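Local structure of NEDD8-conjugating enzyme UBC12 (Saccharomyces cerevisiae, 3O2U) at residues A[86-91]-A[95-100]; A[74-79]-A[164-169]; A[18-23]-A[56-61]; A[80-85]-A[140-145]. The protein accepts the ubiquitin-like protein Rub1 (NEDD8) from its E1 enzyme as a thioester and catalyses its covalent attachment to other proteins, chiefly the cullin Cdc53. One frame throughout, in Å; residues are numbered along the deposited sequence. Where two conformers were deposited one is given.

Contact 1 of 4, residues A[86-91]-A[95-100]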
loop_
_atom_site.group_PDB
_atom_site.type_symbol
_atom_site.label_atom_id
_atom_site.label_comp_id
_atom_site.label_asym_id
_atom_site.label_seq_id
_atom_site.Cartn_x
_atom_site.Cartn_y
_atom_site.Cartn_z
ATOM N N LEU A 86 3.830 1.568 -1.410
ATOM C CA LEU A 86 4.026 0.495 -0.436
ATOM C C LEU A 86 5.503 0.464 -0.036
ATOM O O LEU A 86 6.367 0.238 -0.896
ATOM C CB LEU A 86 3.625 -0.859 -1.036
ATOM C CG LEU A 86 2.130 -1.215 -1.134
ATOM C CD1 LEU A 86 1.368 -0.221 -1.990
ATOM C CD2 LEU A 86 1.994 -2.596 -1.708
ATOM N N ASP A 87 5.788 0.690 1.247
ATOM C CA ASP A 87 7.159 0.786 1.762
ATOM C C ASP A 87 7.482 -0.411 2.666
ATOM O O ASP A 87 6.838 -0.591 3.707
ATOM C CB ASP A 87 7.330 2.073 2.580
ATOM C CG ASP A 87 6.942 3.328 1.811
ATOM O OD1 ASP A 87 7.019 3.332 0.574
ATOM O OD2 ASP A 87 6.562 4.332 2.452
ATOM N N PHE A 88 8.477 -1.199 2.285
ATOM C CA PHE A 88 8.820 -2.432 2.991
ATOM C C PHE A 88 10.018 -2.207 3.898
ATOM O O PHE A 88 10.976 -1.562 3.500
ATOM C CB PHE A 88 9.162 -3.524 1.982
ATOM C CG PHE A 88 8.018 -3.902 1.103
ATOM C CD1 PHE A 88 7.313 -5.070 1.332
ATOM C CD2 PHE A 88 7.618 -3.072 0.072
ATOM C CE1 PHE A 88 6.238 -5.403 0.540
ATOM C CE2 PHE A 88 6.546 -3.400 -0.730
ATOM C CZ PHE A 88 5.857 -4.572 -0.498
ATOM N N ASN A 89 9.964 -2.732 5.117
ATOM C CA ASN A 89 11.138 -2.710 5.994
ATOM C C ASN A 89 11.814 -4.083 5.990
ATOM O O ASN A 89 11.359 -4.999 5.294
ATOM C CB ASN A 89 10.749 -2.260 7.406
ATOM C CG ASN A 89 9.735 -3.175 8.051
ATOM O OD1 ASN A 89 9.674 -4.368 7.747
ATOM N ND2 ASN A 89 8.937 -2.625 8.966
ATOM N N GLU A 90 12.892 -4.239 6.755
ATOM C CA GLU A 90 13.674 -5.468 6.692
ATOM C C GLU A 90 13.003 -6.607 7.450
ATOM O O GLU A 90 13.581 -7.679 7.639
ATOM C CB GLU A 90 15.107 -5.232 7.196
ATOM C CG GLU A 90 15.962 -4.426 6.216
ATOM C CD GLU A 90 16.001 -5.067 4.833
ATOM O OE1 GLU A 90 16.589 -6.166 4.707
ATOM O OE2 GLU A 90 15.432 -4.484 3.874
ATOM N N VAL A 91 11.769 -6.373 7.864
ATOM C CA VAL A 91 11.053 -7.334 8.689
ATOM C C VAL A 91 9.858 -7.976 7.957
ATOM O O VAL A 91 9.131 -8.794 8.510
ATOM C CB VAL A 91 10.728 -6.695 10.062
ATOM C CG1 VAL A 91 9.326 -6.976 10.518
ATOM C CG2 VAL A 91 11.775 -7.152 11.100
ATOM N N GLU A 95 6.102 -8.304 9.191
ATOM C CA GLU A 95 5.286 -7.101 9.076
ATOM C C GLU A 95 4.995 -6.830 7.608
ATOM O O GLU A 95 5.872 -7.015 6.762
ATOM C CB GLU A 95 6.022 -5.892 9.654
ATOM C CG GLU A 95 6.328 -6.009 11.137
ATOM C CD GLU A 95 5.427 -5.165 11.991
ATOM O OE1 GLU A 95 5.281 -3.958 11.687
ATOM O OE2 GLU A 95 4.874 -5.707 12.975
ATOM N N PRO A 96 3.779 -6.368 7.302
ATOM C CA PRO A 96 3.443 -5.974 5.929
ATOM C C PRO A 96 4.070 -4.626 5.588
ATOM O O PRO A 96 4.528 -3.927 6.496
ATOM C CB PRO A 96 1.918 -5.839 5.987
ATOM C CG PRO A 96 1.659 -5.391 7.399
ATOM C CD PRO A 96 2.625 -6.220 8.213
ATOM N N PRO A 97 4.086 -4.247 4.302
ATOM C CA PRO A 97 4.614 -2.906 4.025
ATOM C C PRO A 97 3.706 -1.862 4.630
ATOM O O PRO A 97 2.527 -2.132 4.875
ATOM C CB PRO A 97 4.536 -2.810 2.497
ATOM C CG PRO A 97 3.356 -3.722 2.139
ATOM C CD PRO A 97 3.561 -4.896 3.085
ATOM N N LYS A 98 4.253 -0.675 4.872
ATOM C CA LYS A 98 3.424 0.489 5.161
ATOM C C LYS A 98 2.737 0.928 3.863
ATOM O O LYS A 98 3.377 1.019 2.841
ATOM C CB LYS A 98 4.296 1.623 5.696
ATOM C CG LYS A 98 3.596 2.972 5.736
ATOM C CD LYS A 98 4.235 3.859 6.780
ATOM C CE LYS A 98 3.520 5.194 6.890
ATOM N NZ LYS A 98 3.769 5.999 5.668
ATOM N N VAL A 99 1.431 1.166 3.900
ATOM C CA VAL A 99 0.705 1.562 2.703
ATOM C C VAL A 99 0.250 3.010 2.885
ATOM O O VAL A 99 -0.314 3.361 3.922
ATOM C CB VAL A 99 -0.499 0.622 2.466
ATOM C CG1 VAL A 99 -1.350 1.083 1.280
ATOM C CG2 VAL A 99 -0.005 -0.815 2.285
ATOM N N VAL A 100 0.532 3.847 1.894
ATOM C CA VAL A 100 0.126 5.251 1.922
ATOM C C VAL A 100 -0.611 5.597 0.637
ATOM O O VAL A 100 -0.070 5.409 -0.453
ATOM C CB VAL A 100 1.360 6.185 2.024
ATOM C CG1 VAL A 100 0.929 7.635 2.046
ATOM C CG2 VAL A 100 2.171 5.862 3.266
HETATM O O HOH W 1 7.667 -4.499 5.655
#
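Pro97 lays its ring against Phe88, and this CH-pi contact lies where an antiparallel hairpin opens into its connecting loop. CB of Pro97 stands 3.5 Å from the centroid of the Phe88 ring and only 6° off its normal, over the centre of the face; the two side chains run side by side, pointing the same way. CG anti to the carbonyl carbon (chi1 -64°) brings the phenylalanine ring under the proline. One step along, Asp87 and Lys98 form a hydrogen-bonded pair, Asp87 N to Lys98 O at 2.9 Å and Lys98 N to Asp87 O at 2.8 Å, while the carboxylate of Asp87 is engaged by Lys65. At the loop end, Glu95 is held by its backbone: its N donates to Val91 O at 3.1 Å, from well above the carbonyl plane. Val91 CG1 and Glu95 CG come within 3.2 Å, shorter than carbons normally pack, so that detail is doubtful. Asn89 shapes the same turn, OD1 accepting from Val91 N in an Asx turn. Pro96 and Pro97 close the PxxPP element characteristic of E2 enzymes, Pro97 packing on Phe88 next to the last hydrogen-bonded strand pair. Beyond the pair, Leu86 and Pro97 meet helix 131-143 through Leu131 and Ile134, Tyr92 packs edge-to-face on Phe88, and strand 65-70 continues the sheet beside strand 82-87.

Contact 2 of 4, residues A[74-79]-A[164-169]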
loop_
_atom_site.group_PDB
_atom_site.type_symbol
_atom_site.label_atom_id
_atom_site.label_comp_id
_atom_site.label_asym_id
_atom_site.label_seq_id
_atom_site.Cartn_x
_atom_site.Cartn_y
_atom_site.Cartn_z
ATOM N N GLU A 74 -15.390 -0.713 -12.762
ATOM C CA GLU A 74 -16.774 -0.804 -12.315
ATOM C C GLU A 74 -16.908 -0.168 -10.924
ATOM O O GLU A 74 -15.901 0.140 -10.281
ATOM C CB GLU A 74 -17.243 -2.269 -12.299
ATOM C CG GLU A 74 -16.444 -3.175 -11.364
ATOM C CD GLU A 74 -16.920 -4.633 -11.389
ATOM O OE1 GLU A 74 -17.763 -4.991 -12.247
ATOM O OE2 GLU A 74 -16.447 -5.423 -10.547
ATOM N N GLY A 75 -18.142 0.054 -10.469
ATOM C CA GLY A 75 -18.370 0.621 -9.149
ATOM C C GLY A 75 -18.304 2.146 -9.049
ATOM O O GLY A 75 -18.164 2.858 -10.046
ATOM N N TYR A 76 -18.390 2.648 -7.820
ATOM C CA TYR A 76 -18.447 4.086 -7.574
ATOM C C TYR A 76 -17.263 4.867 -8.140
ATOM O O TYR A 76 -17.408 6.017 -8.571
ATOM C CB TYR A 76 -18.506 4.333 -6.080
ATOM C CG TYR A 76 -19.786 3.886 -5.432
ATOM C CD1 TYR A 76 -21.002 4.424 -5.826
ATOM C CD2 TYR A 76 -19.777 2.941 -4.410
ATOM C CE1 TYR A 76 -22.178 4.042 -5.227
ATOM C CE2 TYR A 76 -20.952 2.553 -3.796
ATOM C CZ TYR A 76 -22.153 3.108 -4.213
ATOM O OH TYR A 76 -23.331 2.726 -3.617
ATOM N N TYR A 77 -16.096 4.239 -8.109
ATOM C CA TYR A 77 -14.841 4.894 -8.455
ATOM C C TYR A 77 -14.400 4.495 -9.848
ATOM O O TYR A 77 -13.248 4.683 -10.210
ATOM C CB TYR A 77 -13.756 4.515 -7.429
ATOM C CG TYR A 77 -14.128 4.911 -6.021
ATOM C CD1 TYR A 77 -13.771 6.156 -5.513
ATOM C CD2 TYR A 77 -14.881 4.065 -5.216
ATOM C CE1 TYR A 77 -14.127 6.534 -4.234
ATOM C CE2 TYR A 77 -15.251 4.432 -3.938
ATOM C CZ TYR A 77 -14.878 5.675 -3.456
ATOM O OH TYR A 77 -15.223 6.048 -2.181
ATOM N N ASN A 78 -15.325 3.936 -10.628
ATOM C CA ASN A 78 -15.007 3.499 -11.977
ATOM C C ASN A 78 -14.207 4.537 -12.756
ATOM O O ASN A 78 -14.554 5.723 -12.793
ATOM C CB ASN A 78 -16.267 3.062 -12.744
ATOM C CG ASN A 78 -17.204 4.215 -13.035
ATOM O OD1 ASN A 78 -17.057 4.899 -14.031
ATOM N ND2 ASN A 78 -18.161 4.442 -12.153
ATOM N N TYR A 79 -13.114 4.065 -13.347
ATOM C CA TYR A 79 -12.225 4.861 -14.195
ATOM C C TYR A 79 -11.431 5.990 -13.510
ATOM O O TYR A 79 -10.722 6.756 -14.173
ATOM C CB TYR A 79 -12.983 5.334 -15.434
ATOM C CG TYR A 79 -13.412 4.133 -16.235
ATOM C CD1 TYR A 79 -12.534 3.524 -17.110
ATOM C CD2 TYR A 79 -14.667 3.563 -16.059
ATOM C CE1 TYR A 79 -12.891 2.411 -17.825
ATOM C CE2 TYR A 79 -15.046 2.437 -16.784
ATOM C CZ TYR A 79 -14.142 1.864 -17.661
ATOM O OH TYR A 79 -14.479 0.748 -18.389
ATOM N N LYS A 164 -27.220 6.585 -4.825
ATOM C CA LYS A 164 -27.214 7.677 -5.794
ATOM C C LYS A 164 -26.467 8.860 -5.192
ATOM O O LYS A 164 -25.720 9.555 -5.878
ATOM C CB LYS A 164 -28.636 8.078 -6.180
ATOM N N GLU A 165 -26.666 9.058 -3.894
ATOM C CA GLU A 165 -26.043 10.153 -3.167
ATOM C C GLU A 165 -24.525 9.979 -3.089
ATOM O O GLU A 165 -23.770 10.911 -3.362
ATOM C CB GLU A 165 -26.626 10.248 -1.752
ATOM C CG GLU A 165 -28.047 10.816 -1.679
ATOM C CD GLU A 165 -29.136 9.785 -1.954
ATOM O OE1 GLU A 165 -28.828 8.686 -2.461
ATOM O OE2 GLU A 165 -30.316 10.082 -1.662
ATOM N N PHE A 166 -24.086 8.781 -2.717
ATOM C CA PHE A 166 -22.665 8.507 -2.588
ATOM C C PHE A 166 -22.038 8.512 -3.970
ATOM O O PHE A 166 -20.934 9.007 -4.153
ATOM C CB PHE A 166 -22.424 7.169 -1.879
ATOM C CG PHE A 166 -20.975 6.895 -1.573
ATOM C CD1 PHE A 166 -20.327 7.569 -0.550
ATOM C CD2 PHE A 166 -20.262 5.963 -2.310
ATOM C CE1 PHE A 166 -18.991 7.321 -0.270
ATOM C CE2 PHE A 166 -18.933 5.704 -2.031
ATOM C CZ PHE A 166 -18.298 6.384 -1.008
ATOM N N ALA A 167 -22.755 7.977 -4.950
ATOM C CA ALA A 167 -22.244 7.918 -6.312
ATOM C C ALA A 167 -21.935 9.303 -6.868
ATOM O O ALA A 167 -20.941 9.493 -7.559
ATOM C CB ALA A 167 -23.218 7.191 -7.219
ATOM N N GLU A 168 -22.799 10.268 -6.581
ATOM C CA GLU A 168 -22.606 11.612 -7.106
ATOM C C GLU A 168 -21.533 12.374 -6.337
ATOM O O GLU A 168 -20.814 13.188 -6.917
ATOM C CB GLU A 168 -23.926 12.384 -7.121
ATOM C CG GLU A 168 -24.904 11.898 -8.185
ATOM C CD GLU A 168 -26.198 12.700 -8.191
ATOM O OE1 GLU A 168 -26.402 13.503 -7.251
ATOM O OE2 GLU A 168 -27.007 12.525 -9.130
ATOM N N ALA A 169 -21.426 12.102 -5.038
ATOM C CA ALA A 169 -20.373 12.695 -4.222
ATOM C C ALA A 169 -18.994 12.208 -4.670
ATOM O O ALA A 169 -18.023 12.969 -4.664
ATOM C CB ALA A 169 -20.590 12.365 -2.774
#
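Tyr76 offers the face of its ring to the edge of Phe166, a T-shaped pair with centroids 4.9 Å apart and planes at 83°. The leading atom is Phe166 CD2, poised over the centre of the tyrosine ring and 3.7 Å from Tyr76 CD2. Phe166 reaches this place because its CG is anti to the backbone N (chi1 -173°), which carries the ring off the helix toward the loop. Beside it, the methyl of Ala167 rests 3.8 Å from Tyr76 CD1, so one tyrosine bridges two consecutive residues of the helix. Tyr77 crosses Phe166 at about a right angle and brings its hydroxyl to the far part of the ring edge, with Tyr77 OH 3.3 Å from Phe166 CZ. That hydroxyl is not stranded among carbons: it is hydrogen-bonded to the carbonyl of Phe106. The loop that presents both tyrosines is a type I turn from Gly75 to Asn78, and Gly75 O is gripped twice, by Asn78 N and by Asn78 ND2; the latter bond is short at 2.6 Å and nearly straight at 172°. The case illustrates how a turn can aim adjacent aromatic residues at a helix some 85 residues further along the chain. In the UBC fold of this E2 it joins the connection between the sheet strands 65-70 and 82-87 to the C-terminal helix 163-174, with Leu159 of helix 153-160 touching both Tyr76 and Phe166.

Contact 3 of 4, residues A[18-23]-A[56-61]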
loop_
_atom_site.group_PDB
_atom_site.type_symbol
_atom_site.label_atom_id
_atom_site.label_comp_id
_atom_site.label_asym_id
_atom_site.label_seq_id
_atom_site.Cartn_x
_atom_site.Cartn_y
_atom_site.Cartn_z
ATOM N N GLU A 18 30.950 -6.771 4.821
ATOM C CA GLU A 18 31.629 -7.684 3.909
ATOM C C GLU A 18 30.714 -8.069 2.749
ATOM O O GLU A 18 31.114 -8.025 1.582
ATOM C CB GLU A 18 32.127 -8.933 4.654
ATOM C CG GLU A 18 33.499 -8.747 5.306
ATOM C CD GLU A 18 33.706 -9.609 6.545
ATOM O OE1 GLU A 18 34.532 -9.226 7.409
ATOM O OE2 GLU A 18 33.046 -10.664 6.664
ATOM N N ASN A 19 29.481 -8.438 3.074
ATOM C CA ASN A 19 28.520 -8.887 2.072
ATOM C C ASN A 19 28.204 -7.803 1.046
ATOM O O ASN A 19 28.095 -8.068 -0.156
ATOM C CB ASN A 19 27.226 -9.354 2.752
ATOM C CG ASN A 19 26.184 -9.833 1.758
ATOM O OD1 ASN A 19 26.428 -10.764 0.996
ATOM N ND2 ASN A 19 25.013 -9.198 1.765
ATOM N N SER A 20 28.053 -6.577 1.526
ATOM C CA SER A 20 27.725 -5.465 0.648
ATOM C C SER A 20 28.872 -5.112 -0.296
ATOM O O SER A 20 28.667 -4.436 -1.302
ATOM C CB SER A 20 27.308 -4.238 1.463
ATOM O OG SER A 20 25.925 -4.312 1.780
ATOM N N SER A 21 30.077 -5.570 0.033
ATOM C CA SER A 21 31.241 -5.304 -0.810
ATOM C C SER A 21 31.525 -6.422 -1.828
ATOM O O SER A 21 32.378 -6.274 -2.703
ATOM C CB SER A 21 32.474 -5.047 0.057
ATOM O OG SER A 21 32.358 -3.804 0.727
ATOM N N SER A 22 30.823 -7.544 -1.716
ATOM C CA SER A 22 31.028 -8.618 -2.677
ATOM C C SER A 22 30.399 -8.236 -4.025
ATOM O O SER A 22 29.542 -7.352 -4.081
ATOM C CB SER A 22 30.448 -9.934 -2.142
ATOM O OG SER A 22 29.030 -9.951 -2.187
ATOM N N ILE A 23 30.830 -8.849 -5.123
ATOM C CA ILE A 23 30.009 -8.752 -6.323
ATOM C C ILE A 23 28.843 -9.659 -5.957
ATOM O O ILE A 23 29.026 -10.644 -5.234
ATOM C CB ILE A 23 30.720 -9.234 -7.618
ATOM C CG1 ILE A 23 31.455 -10.553 -7.383
ATOM C CG2 ILE A 23 31.666 -8.170 -8.156
ATOM C CD1 ILE A 23 30.551 -11.776 -7.406
ATOM N N ASP A 56 16.219 -5.606 -5.033
ATOM C CA ASP A 56 17.508 -6.051 -5.573
ATOM C C ASP A 56 18.727 -5.272 -5.083
ATOM O O ASP A 56 19.855 -5.601 -5.462
ATOM C CB ASP A 56 17.506 -5.977 -7.096
ATOM C CG ASP A 56 16.646 -7.035 -7.720
ATOM O OD1 ASP A 56 16.594 -8.149 -7.163
ATOM O OD2 ASP A 56 16.044 -6.760 -8.779
ATOM N N SER A 57 18.530 -4.230 -4.284
ATOM C CA SER A 57 19.692 -3.499 -3.766
ATOM C C SER A 57 20.244 -4.169 -2.506
ATOM O O SER A 57 19.507 -4.835 -1.777
ATOM C CB SER A 57 19.347 -2.030 -3.502
ATOM O OG SER A 57 18.600 -1.882 -2.307
ATOM N N ALA A 58 21.542 -4.018 -2.265
ATOM C CA ALA A 58 22.154 -4.559 -1.056
ATOM C C ALA A 58 22.223 -3.452 -0.020
ATOM O O ALA A 58 22.687 -3.658 1.103
ATOM C CB ALA A 58 23.546 -5.108 -1.346
ATOM N N ASP A 59 21.753 -2.274 -0.414
ATOM C CA ASP A 59 21.749 -1.113 0.461
ATOM C C ASP A 59 20.635 -1.226 1.496
ATOM O O ASP A 59 19.471 -0.963 1.207
ATOM C CB ASP A 59 21.601 0.173 -0.356
ATOM C CG ASP A 59 21.755 1.422 0.491
ATOM O OD1 ASP A 59 21.937 1.298 1.722
ATOM O OD2 ASP A 59 21.698 2.531 -0.076
ATOM N N ARG A 60 21.016 -1.616 2.707
ATOM C CA ARG A 60 20.095 -1.744 3.830
ATOM C C ARG A 60 19.230 -0.493 4.033
ATOM O O ARG A 60 18.040 -0.584 4.355
ATOM C CB ARG A 60 20.916 -2.025 5.088
ATOM C CG ARG A 60 20.132 -2.294 6.348
ATOM C CD ARG A 60 21.110 -2.679 7.443
ATOM N NE ARG A 60 20.450 -3.051 8.685
ATOM C CZ ARG A 60 19.728 -4.155 8.841
ATOM N NH1 ARG A 60 19.552 -4.994 7.827
ATOM N NH2 ARG A 60 19.176 -4.412 10.016
ATOM N N SER A 61 19.838 0.672 3.829
ATOM C CA SER A 61 19.195 1.963 4.078
ATOM C C SER A 61 18.155 2.370 3.027
ATOM O O SER A 61 17.349 3.271 3.263
ATOM C CB SER A 61 20.260 3.061 4.192
ATOM O OG SER A 61 21.019 3.149 2.999
#
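Ser20 and Ala58 meet in a small surface contact between the C-terminal part of helix 3-21 and the loop joining strands 47-51 and 65-70 of the UBC-fold sheet. It is a light touch, burying 83 Å² in all, between the long N-terminal helix and the body of the enzyme. Their CA atoms are 5.9 Å apart. OG of Ser20, turned away from its own carbonyl carbon (chi1 -85°), lies 3.4 Å from Ala58 O and 4.0 Å from the methyl carbon CB of Ala58, so a single hydroxyl accounts for the side-chain approach. So slight a contact is consistent with an N-terminal extension available to partners; Ubc12 interacts with Dcn1, and Met3 near the tip of this helix is N-acetylated in the natural protein, a modification not present in this structure. Each segment also has bonds of its own. In 18-23 the chain turns through backbone bonds from Ser21 N to Glu18 O and from Ser22 N to Asn19 O, and Asn19 OD1 accepts from the backbone N of Asn26. Pro25, in the chain leading on from the helix, touches both Asn19 and Ala58. In 56-61 the carbonyls of Ser57 and Asp59 both accept from Arg31 NH1, tying the loop to helix 29-39. Past Ala58 the loop folds into an Asx turn, in which Ser61 N donates to Asp59 OD1 at 3.0 Å, arriving from above the carboxylate plane, 51° out of it.

Contact 4 of 4, residues A[80-85]-A[140-145]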
loop_
_atom_site.group_PDB
_atom_site.type_symbol
_atom_site.label_atom_id
_atom_site.label_comp_id
_atom_site.label_asym_id
_atom_site.label_seq_id
_atom_site.Cartn_x
_atom_site.Cartn_y
_atom_site.Cartn_z
ATOM N N GLY A 80 -11.531 6.076 -12.190
ATOM C CA GLY A 80 -10.616 6.920 -11.430
ATOM C C GLY A 80 -9.315 6.170 -11.169
ATOM O O GLY A 80 -9.322 4.951 -11.045
ATOM N N SER A 81 -8.196 6.887 -11.086
ATOM C CA SER A 81 -6.913 6.249 -10.791
ATOM C C SER A 81 -6.404 6.624 -9.390
ATOM O O SER A 81 -6.086 7.786 -9.132
ATOM C CB SER A 81 -5.878 6.612 -11.867
ATOM O OG SER A 81 -6.235 6.046 -13.121
ATOM N N ILE A 82 -6.347 5.651 -8.486
ATOM C CA ILE A 82 -5.863 5.902 -7.127
ATOM C C ILE A 82 -4.531 5.211 -6.925
ATOM O O ILE A 82 -4.440 3.996 -7.044
ATOM C CB ILE A 82 -6.851 5.423 -6.053
ATOM C CG1 ILE A 82 -8.259 5.990 -6.318
ATOM C CG2 ILE A 82 -6.349 5.834 -4.672
ATOM C CD1 ILE A 82 -9.119 5.131 -7.276
ATOM N N ASN A 83 -3.476 5.982 -6.686
ATOM C CA ASN A 83 -2.171 5.365 -6.504
ATOM C C ASN A 83 -1.757 5.298 -5.038
ATOM O O ASN A 83 -2.148 6.145 -4.228
ATOM C CB ASN A 83 -1.085 6.008 -7.398
ATOM C CG ASN A 83 -0.914 7.505 -7.156
ATOM O OD1 ASN A 83 -1.832 8.190 -6.712
ATOM N ND2 ASN A 83 0.276 8.017 -7.469
ATOM N N PHE A 84 -0.977 4.269 -4.712
ATOM C CA PHE A 84 -0.521 4.006 -3.347
ATOM C C PHE A 84 0.977 3.738 -3.395
ATOM O O PHE A 84 1.483 3.151 -4.352
ATOM C CB PHE A 84 -1.174 2.742 -2.763
ATOM C CG PHE A 84 -2.670 2.814 -2.651
ATOM C CD1 PHE A 84 -3.279 3.184 -1.454
ATOM C CD2 PHE A 84 -3.473 2.510 -3.743
ATOM C CE1 PHE A 84 -4.685 3.237 -1.350
ATOM C CE2 PHE A 84 -4.872 2.560 -3.643
ATOM C CZ PHE A 84 -5.473 2.924 -2.454
ATOM N N ASN A 85 1.679 4.146 -2.349
ATOM C CA ASN A 85 3.062 3.733 -2.174
ATOM C C ASN A 85 3.069 2.620 -1.142
ATOM O O ASN A 85 2.368 2.706 -0.130
ATOM C CB ASN A 85 3.925 4.894 -1.685
ATOM C CG ASN A 85 4.722 5.555 -2.802
ATOM O OD1 ASN A 85 4.747 5.080 -3.936
ATOM N ND2 ASN A 85 5.374 6.660 -2.479
ATOM N N PHE A 140 -10.312 -4.244 -3.902
ATOM C CA PHE A 140 -11.615 -4.573 -3.311
ATOM C C PHE A 140 -12.216 -3.433 -2.467
ATOM O O PHE A 140 -13.435 -3.334 -2.317
ATOM C CB PHE A 140 -11.465 -5.848 -2.467
ATOM C CG PHE A 140 -12.767 -6.524 -2.127
ATOM C CD1 PHE A 140 -13.520 -7.144 -3.107
ATOM C CD2 PHE A 140 -13.227 -6.553 -0.817
ATOM C CE1 PHE A 140 -14.726 -7.776 -2.784
ATOM C CE2 PHE A 140 -14.426 -7.180 -0.491
ATOM C CZ PHE A 140 -15.172 -7.792 -1.473
ATOM N N LEU A 141 -11.363 -2.575 -1.914
ATOM C CA LEU A 141 -11.837 -1.401 -1.187
ATOM C C LEU A 141 -12.704 -0.506 -2.072
ATOM O O LEU A 141 -13.621 0.162 -1.602
ATOM C CB LEU A 141 -10.655 -0.557 -0.685
ATOM C CG LEU A 141 -9.877 -0.935 0.576
ATOM C CD1 LEU A 141 -8.689 -0.002 0.715
ATOM C CD2 LEU A 141 -10.749 -0.851 1.818
ATOM N N PHE A 142 -12.380 -0.464 -3.353
ATOM C CA PHE A 142 -13.100 0.402 -4.281
ATOM C C PHE A 142 -14.298 -0.302 -4.903
ATOM O O PHE A 142 -15.242 0.352 -5.350
ATOM C CB PHE A 142 -12.152 0.921 -5.365
ATOM C CG PHE A 142 -11.058 1.802 -4.815
ATOM C CD1 PHE A 142 -9.825 1.268 -4.484
ATOM C CD2 PHE A 142 -11.291 3.146 -4.577
ATOM C CE1 PHE A 142 -8.813 2.073 -3.957
ATOM C CE2 PHE A 142 -10.292 3.960 -4.027
ATOM C CZ PHE A 142 -9.055 3.416 -3.711
ATOM N N LEU A 143 -14.250 -1.631 -4.926
ATOM C CA LEU A 143 -15.356 -2.440 -5.428
ATOM C C LEU A 143 -16.432 -2.633 -4.364
ATOM O O LEU A 143 -17.624 -2.676 -4.669
ATOM C CB LEU A 143 -14.842 -3.795 -5.901
ATOM C CG LEU A 143 -13.788 -3.651 -6.985
ATOM C CD1 LEU A 143 -13.316 -5.011 -7.488
ATOM C CD2 LEU A 143 -14.334 -2.810 -8.124
ATOM N N GLU A 144 -16.003 -2.761 -3.118
ATOM C CA GLU A 144 -16.922 -2.898 -1.999
ATOM C C GLU A 144 -16.504 -2.047 -0.811
ATOM O O GLU A 144 -15.963 -2.562 0.175
ATOM C CB GLU A 144 -17.066 -4.368 -1.594
ATOM C CG GLU A 144 -18.109 -5.125 -2.399
ATOM C CD GLU A 144 -19.504 -4.527 -2.242
ATOM O OE1 GLU A 144 -20.109 -4.684 -1.153
ATOM O OE2 GLU A 144 -19.992 -3.897 -3.209
ATOM N N PRO A 145 -16.751 -0.727 -0.898
ATOM C CA PRO A 145 -16.431 0.149 0.226
ATOM C C PRO A 145 -17.289 -0.243 1.418
ATOM O O PRO A 145 -18.437 -0.645 1.249
ATOM C CB PRO A 145 -16.847 1.542 -0.272
ATOM C CG PRO A 145 -16.922 1.432 -1.743
ATOM C CD PRO A 145 -17.330 0.014 -2.030
#
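Ile82 and Phe142 bring the two backbones no nearer than 9.5 Å between CA atoms, a separation bridged entirely by side chains. Segment 80-85 enters strand 82-87, whose alternation turns Ile82 and Phe84 to the same face; segment 140-145 covers the last turn of helix 131-143 and the loop after it, where Glu144 leaves helical angles although its N still bonds to Phe140 O at 2.8 Å. From the helix, Phe142 points its ring straight at the strand, and the two strand residues divide that ring between them. Ile82 takes a face: its CD1 lies 4.0 Å from the Phe142 ring centroid, 26° off the normal and offset toward the rim, with 3.6 Å to CE2 of Phe142. Phe84 meets it edge to edge, its CZ 3.8 Å from CE1 of Phe142, each atom near the plane of the opposing ring. This is helix-on-sheet packing, one phenylalanine touched by a methyl over its face and a ring at its edge. Phe142 also makes edge-to-face contacts with His107 and Tyr77 and touches Val70, so the helix lies against inner strands 65-70 and 82-87; on edge strand 98-101, Cys101 neighbours Ile82 and Phe84.

In the fold
Followed from the N terminus, contact 3 comes first, closing a loop that runs from helix 3-21 through helix 29-39 and strand 47-51, and it is complete before the others open. The remaining three are concentric: contact 2 is the widest, contact 4 lies within it, and contact 1, the strand 82-87/98-101 hairpin, within contact 4. None crosses another. Contacts 1 and 4 share strand 82-87 and meet where Val100 O approaches Asn85 N at 2.9 Å, while contacts 2 and 4 pack directly together. Contact 4 joins the sheet to helix 131-143, and contact 2 joins the loop before strand 82-87 to helix 163-174, with contact 3 about 47 Å from contact 2, centre to centre.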